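Local coordinates for protein esterase Rv0045c (Mycobacterium tuberculosis, PDB 6WYN) that hydrolyses ester bonds, preferring short, straight-chain alkyl esters such as butanoates, as a serine esterase of the alpha/beta hydrolase superfamily, at residues F87-G92 and P115-S120; Y128-N133 and G157-I162. One frame throughout, in Å; residues are numbered along the deposited sequence.

Both contacts belong to the alpha/beta hydrolase domain and follow each other along the chain: interaction 1 closes at Ser120 before interaction 2 opens at Tyr128. Their centres lie about 11 Å apart. Interaction 1 joins the loop leaving strand 85-88 to the loop after strand 109-112, two adjacent parallel strands of the central sheet; interaction 2 packs the start of helix 130-144 on helix 156-167, which follows Ser155, the probable nucleophile. They also touch directly: Pro115 O is 3.3 Å from Tyr128 CD1, and Leu88 CD1 is 3.6 Å from Gly157 O. Together they connect the loop carrying Gly91, which influences substrate selectivity, with the helix that starts next to Ser155.

Interaction 1: residues F87-G92 and P115-S120; sequences FLHGGG and PGHGHS
His89 and His117 meet as an offset edge-to-face pair where two parallel strands of the alpha/beta hydrolase sheet run out into loops. The centroids are 5.1 Å apart and the planes stand at 64°, which identifies a T-like rather than a stacked arrangement. His89 supplies the edge: its CE1 lies over one face of the His117 ring, 3.6 Å from His117 CG, and also packs on His117 CB. Each ring has its own tether. His89 CG sits between the backbone N and the carbonyl carbon (chi1 66°), a torsion that turns the ring so that ND1 donates to Gly90 O at 2.7 Å with that oxygen in the ring plane. NE2, next to CE1, takes a hydrogen bond from the backbone N-H of Leu114, so both ring nitrogens are engaged and rotation about CB-CG is restrained. His117 ND1 donates to Pro115 O at 2.7 Å, a bent bond of 145° whose donor lies above the carbonyl plane. Gly91 CA and Gly92 N approach His117 NE2 from the glycine loop. Gly91 is a determinant of substrate selectivity, and Gly90 lies near Ser155, the probable nucleophile, consistent with a place beside the active site. The backbone N of Gly92 lies at the edge of the His117 ring, near its plane, 3.2 Å from His117 NE2.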
loop_
_atom_site.group_PDB
_atom_site.type_symbol
_atom_site.label_atom_id
_atom_site.label_comp_id
_atom_site.label_asym_id
_atom_site.label_seq_id
_atom_site.Cartn_x
_atom_site.Cartn_y
_atom_site.Cartn_z
ATOM N N PHE A 87 0.554 1.643 7.815
ATOM C CA PHE A 87 0.087 0.974 6.590
ATOM C C PHE A 87 0.902 1.506 5.414
ATOM O O PHE A 87 1.027 2.752 5.310
ATOM C CB PHE A 87 -1.400 1.245 6.384
ATOM C CG PHE A 87 -2.325 0.590 7.368
ATOM C CD1 PHE A 87 -2.698 1.230 8.531
ATOM C CD2 PHE A 87 -2.869 -0.660 7.090
ATOM C CE1 PHE A 87 -3.586 0.643 9.429
ATOM C CE2 PHE A 87 -3.716 -1.269 8.002
ATOM C CZ PHE A 87 -4.090 -0.615 9.151
ATOM N N LEU A 88 1.399 0.604 4.574
ATOM C CA LEU A 88 2.161 0.932 3.347
ATOM C C LEU A 88 1.445 0.309 2.159
ATOM O O LEU A 88 1.386 -0.923 2.091
ATOM C CB LEU A 88 3.591 0.431 3.490
ATOM C CG LEU A 88 4.304 0.885 4.772
ATOM C CD1 LEU A 88 5.727 0.387 4.803
ATOM C CD2 LEU A 88 4.374 2.413 4.846
ATOM N N HIS A 89 0.947 1.141 1.257
ATOM C CA HIS A 89 0.243 0.715 0.025
ATOM C C HIS A 89 1.154 0.048 -1.022
ATOM O O HIS A 89 2.404 -0.031 -0.879
ATOM C CB HIS A 89 -0.419 1.955 -0.577
ATOM C CG HIS A 89 0.559 2.973 -1.050
ATOM N ND1 HIS A 89 1.207 2.850 -2.271
ATOM C CD2 HIS A 89 0.954 4.155 -0.502
ATOM C CE1 HIS A 89 1.988 3.920 -2.430
ATOM N NE2 HIS A 89 1.821 4.735 -1.385
ATOM N N GLY A 90 0.533 -0.394 -2.106
ATOM C CA GLY A 90 1.256 -1.063 -3.204
ATOM C C GLY A 90 1.731 -0.100 -4.285
ATOM O O GLY A 90 1.358 1.110 -4.309
ATOM N N GLY A 91 2.513 -0.630 -5.228
ATOM C CA GLY A 91 2.761 0.072 -6.510
ATOM C C GLY A 91 1.493 0.609 -7.130
ATOM O O GLY A 91 0.468 -0.143 -7.240
ATOM N N GLY A 92 1.547 1.853 -7.618
ATOM C CA GLY A 92 0.424 2.484 -8.329
ATOM C C GLY A 92 -0.717 2.872 -7.410
ATOM O O GLY A 92 -1.812 3.162 -7.931
ATOM N N PRO A 115 7.393 7.040 -1.653
ATOM C CA PRO A 115 8.021 7.847 -2.695
ATOM C C PRO A 115 7.381 7.533 -4.041
ATOM O O PRO A 115 7.062 6.365 -4.391
ATOM C CB PRO A 115 9.485 7.436 -2.606
ATOM C CG PRO A 115 9.655 7.105 -1.174
ATOM C CD PRO A 115 8.358 6.448 -0.728
ATOM N N GLY A 116 7.161 8.570 -4.805
ATOM C CA GLY A 116 6.629 8.458 -6.159
ATOM C C GLY A 116 5.134 8.298 -6.207
ATOM O O GLY A 116 4.618 8.031 -7.285
ATOM N N HIS A 117 4.448 8.411 -5.079
ATOM C CA HIS A 117 3.000 8.114 -4.970
ATOM C C HIS A 117 2.303 9.138 -4.058
ATOM O O HIS A 117 2.947 9.700 -3.128
ATOM C CB HIS A 117 2.854 6.711 -4.383
ATOM C CG HIS A 117 3.422 5.616 -5.217
ATOM N ND1 HIS A 117 4.740 5.210 -5.101
ATOM C CD2 HIS A 117 2.820 4.803 -6.121
ATOM C CE1 HIS A 117 4.934 4.199 -5.941
ATOM N NE2 HIS A 117 3.773 3.954 -6.593
ATOM N N GLY A 118 1.008 9.284 -4.268
ATOM C CA GLY A 118 0.132 10.128 -3.454
ATOM C C GLY A 118 0.615 11.565 -3.496
ATOM O O GLY A 118 0.756 12.081 -4.631
ATOM N N HIS A 119 0.951 12.142 -2.343
ATOM C CA HIS A 119 1.551 13.497 -2.254
ATOM C C HIS A 119 3.032 13.395 -1.930
ATOM O O HIS A 119 3.619 14.432 -1.656
ATOM C CB HIS A 119 0.806 14.326 -1.218
ATOM C CG HIS A 119 -0.616 14.562 -1.612
ATOM N ND1 HIS A 119 -1.139 15.854 -1.833
ATOM C CD2 HIS A 119 -1.630 13.700 -1.842
ATOM C CE1 HIS A 119 -2.423 15.761 -2.151
ATOM N NE2 HIS A 119 -2.752 14.434 -2.153
ATOM N N SER A 120 3.614 12.198 -1.875
ATOM C CA SER A 120 5.067 12.084 -1.576
ATOM C C SER A 120 5.867 12.505 -2.836
ATOM O O SER A 120 5.377 12.313 -3.955
ATOM C CB SER A 120 5.431 10.739 -1.076
ATOM O OG SER A 120 5.052 10.517 0.270
#

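Interaction 2: residues Y128-N133 and G157-I162; sequences YSPQLN and GGLTAI
Asn133 and Thr160 cross at about a right angle where the first turn of helix 130-144 packs on helix 156-167, which begins just after Ser155, the probable nucleophile, in what looks like a nucleophile elbow. Followed outward, Asn133 begins with CB, which lies 3.5 Å from Thr160 CG2 in an apolar touch. Its CG, 4.0 Å from Thr160 OG1, is beside the backbone N and anti to the carbonyl carbon (chi1 -67°), which swings the amide so that ND2 comes to both Tyr128 O and Thr160 OG1. At the tip the amide divides its roles. ND2 reaches Thr160 OG1 at 3.3 Å, a weak hydrogen bond although nearly straight at 166°, and Tyr128 O in a second weak bond, bent to 130°; OD1 packs against Pro115 CG. The stronger partner of the buried Thr160 OG1 is Leu156 O, one turn back on its own helix; Asn133 adds only a weak bond. Pro130 packs beside this pair: its CA is 3.6 Å from Thr160 OG1 and its CG 3.6 Å from Leu159 CB, the Pro130 and Leu159 side chains lying side by side and pointing the same way. The backbones come close here, with Pro130 CA only 4.2 Å from Thr160 CA. Ser129 is the N-cap, its OG accepting from Leu132 N at 2.9 Å. Around the pair, Leu159 and Ile162 reach Leu262, while Ala161 and Ile162 rest on strand 174-178, so helix 156-167 packs against that strand and against helices 130-144 and 260-268.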
loop_
_atom_site.group_PDB
_atom_site.type_symbol
_atom_site.label_atom_id
_atom_site.label_comp_id
_atom_site.label_asym_id
_atom_site.label_seq_id
_atom_site.Cartn_x
_atom_site.Cartn_y
_atom_site.Cartn_z
ATOM N N TYR A 128 11.689 3.313 -7.011
ATOM C CA TYR A 128 10.881 3.150 -5.791
ATOM C C TYR A 128 11.117 1.747 -5.231
ATOM O O TYR A 128 10.139 1.062 -4.876
ATOM C CB TYR A 128 9.476 3.534 -6.218
ATOM C CG TYR A 128 9.446 4.889 -6.864
ATOM C CD1 TYR A 128 9.811 6.001 -6.144
ATOM C CD2 TYR A 128 9.057 5.069 -8.185
ATOM C CE1 TYR A 128 9.782 7.268 -6.706
ATOM C CE2 TYR A 128 8.993 6.338 -8.754
ATOM C CZ TYR A 128 9.372 7.444 -8.004
ATOM O OH TYR A 128 9.400 8.713 -8.523
ATOM N N SER A 129 12.394 1.368 -5.113
ATOM C CA SER A 129 12.836 0.055 -4.592
ATOM C C SER A 129 12.387 0.044 -3.160
ATOM O O SER A 129 12.400 1.099 -2.518
ATOM C CB SER A 129 14.362 -0.230 -4.694
ATOM O OG SER A 129 15.083 0.387 -3.603
ATOM N N PRO A 130 12.070 -1.153 -2.606
ATOM C CA PRO A 130 11.819 -1.288 -1.183
ATOM C C PRO A 130 12.960 -0.714 -0.344
ATOM O O PRO A 130 12.708 -0.150 0.694
ATOM C CB PRO A 130 11.726 -2.810 -0.979
ATOM C CG PRO A 130 11.271 -3.338 -2.319
ATOM C CD PRO A 130 11.900 -2.423 -3.337
ATOM N N GLN A 131 14.214 -0.967 -0.749
ATOM C CA GLN A 131 15.415 -0.520 -0.001
ATOM C C GLN A 131 15.493 1.025 0.092
ATOM O O GLN A 131 15.844 1.519 1.194
ATOM C CB GLN A 131 16.657 -1.082 -0.695
ATOM C CG GLN A 131 16.818 -2.601 -0.513
ATOM C CD GLN A 131 16.099 -3.670 -1.340
ATOM O OE1 GLN A 131 15.218 -3.458 -2.217
ATOM N NE2 GLN A 131 16.519 -4.904 -1.030
ATOM N N LEU A 132 15.316 1.704 -1.029
ATOM C CA LEU A 132 15.314 3.202 -1.180
ATOM C C LEU A 132 14.099 3.772 -0.378
ATOM O O LEU A 132 14.264 4.701 0.464
ATOM C CB LEU A 132 15.283 3.543 -2.688
ATOM C CG LEU A 132 16.618 3.276 -3.439
ATOM C CD1 LEU A 132 16.595 3.439 -4.995
ATOM C CD2 LEU A 132 17.714 4.135 -2.836
ATOM N N ASN A 133 12.931 3.150 -0.531
ATOM C CA ASN A 133 11.671 3.553 0.163
ATOM C C ASN A 133 11.908 3.515 1.645
ATOM O O ASN A 133 11.604 4.513 2.322
ATOM C CB ASN A 133 10.472 2.658 -0.125
ATOM C CG ASN A 133 10.047 2.766 -1.537
ATOM O OD1 ASN A 133 10.470 3.679 -2.244
ATOM N ND2 ASN A 133 9.253 1.807 -1.983
ATOM N N GLY A 157 4.738 -2.030 -0.761
ATOM C CA GLY A 157 4.636 -1.670 0.653
ATOM C C GLY A 157 5.056 -2.759 1.594
ATOM O O GLY A 157 5.677 -2.434 2.618
ATOM N N GLY A 158 4.659 -4.018 1.341
ATOM C CA GLY A 158 5.057 -5.153 2.195
ATOM C C GLY A 158 6.570 -5.399 2.186
ATOM O O GLY A 158 7.140 -5.685 3.273
ATOM N N LEU A 159 7.210 -5.289 1.028
ATOM C CA LEU A 159 8.692 -5.469 0.922
ATOM C C LEU A 159 9.379 -4.251 1.578
ATOM O O LEU A 159 10.362 -4.442 2.313
ATOM C CB LEU A 159 9.078 -5.651 -0.547
ATOM C CG LEU A 159 8.366 -6.796 -1.273
ATOM C CD1 LEU A 159 9.063 -7.121 -2.566
ATOM C CD2 LEU A 159 8.300 -8.036 -0.400
ATOM N N THR A 160 8.779 -3.065 1.465
ATOM C CA THR A 160 9.287 -1.858 2.177
ATOM C C THR A 160 9.280 -2.153 3.674
ATOM O O THR A 160 10.271 -1.875 4.345
ATOM C CB THR A 160 8.521 -0.593 1.771
ATOM O OG1 THR A 160 8.678 -0.504 0.358
ATOM C CG2 THR A 160 9.057 0.653 2.432
ATOM N N ALA A 161 8.214 -2.779 4.169
ATOM C CA ALA A 161 8.069 -3.114 5.591
ATOM C C ALA A 161 9.154 -4.092 6.012
ATOM O O ALA A 161 9.666 -3.947 7.119
ATOM C CB ALA A 161 6.711 -3.674 5.891
ATOM N N ILE A 162 9.447 -5.082 5.191
ATOM C CA ILE A 162 10.513 -6.048 5.521
ATOM C C ILE A 162 11.818 -5.267 5.727
ATOM O O ILE A 162 12.456 -5.487 6.738
ATOM C CB ILE A 162 10.650 -7.119 4.429
ATOM C CG1 ILE A 162 9.480 -8.096 4.492
ATOM C CG2 ILE A 162 11.996 -7.831 4.593
ATOM C CD1 ILE A 162 9.360 -8.985 3.288
#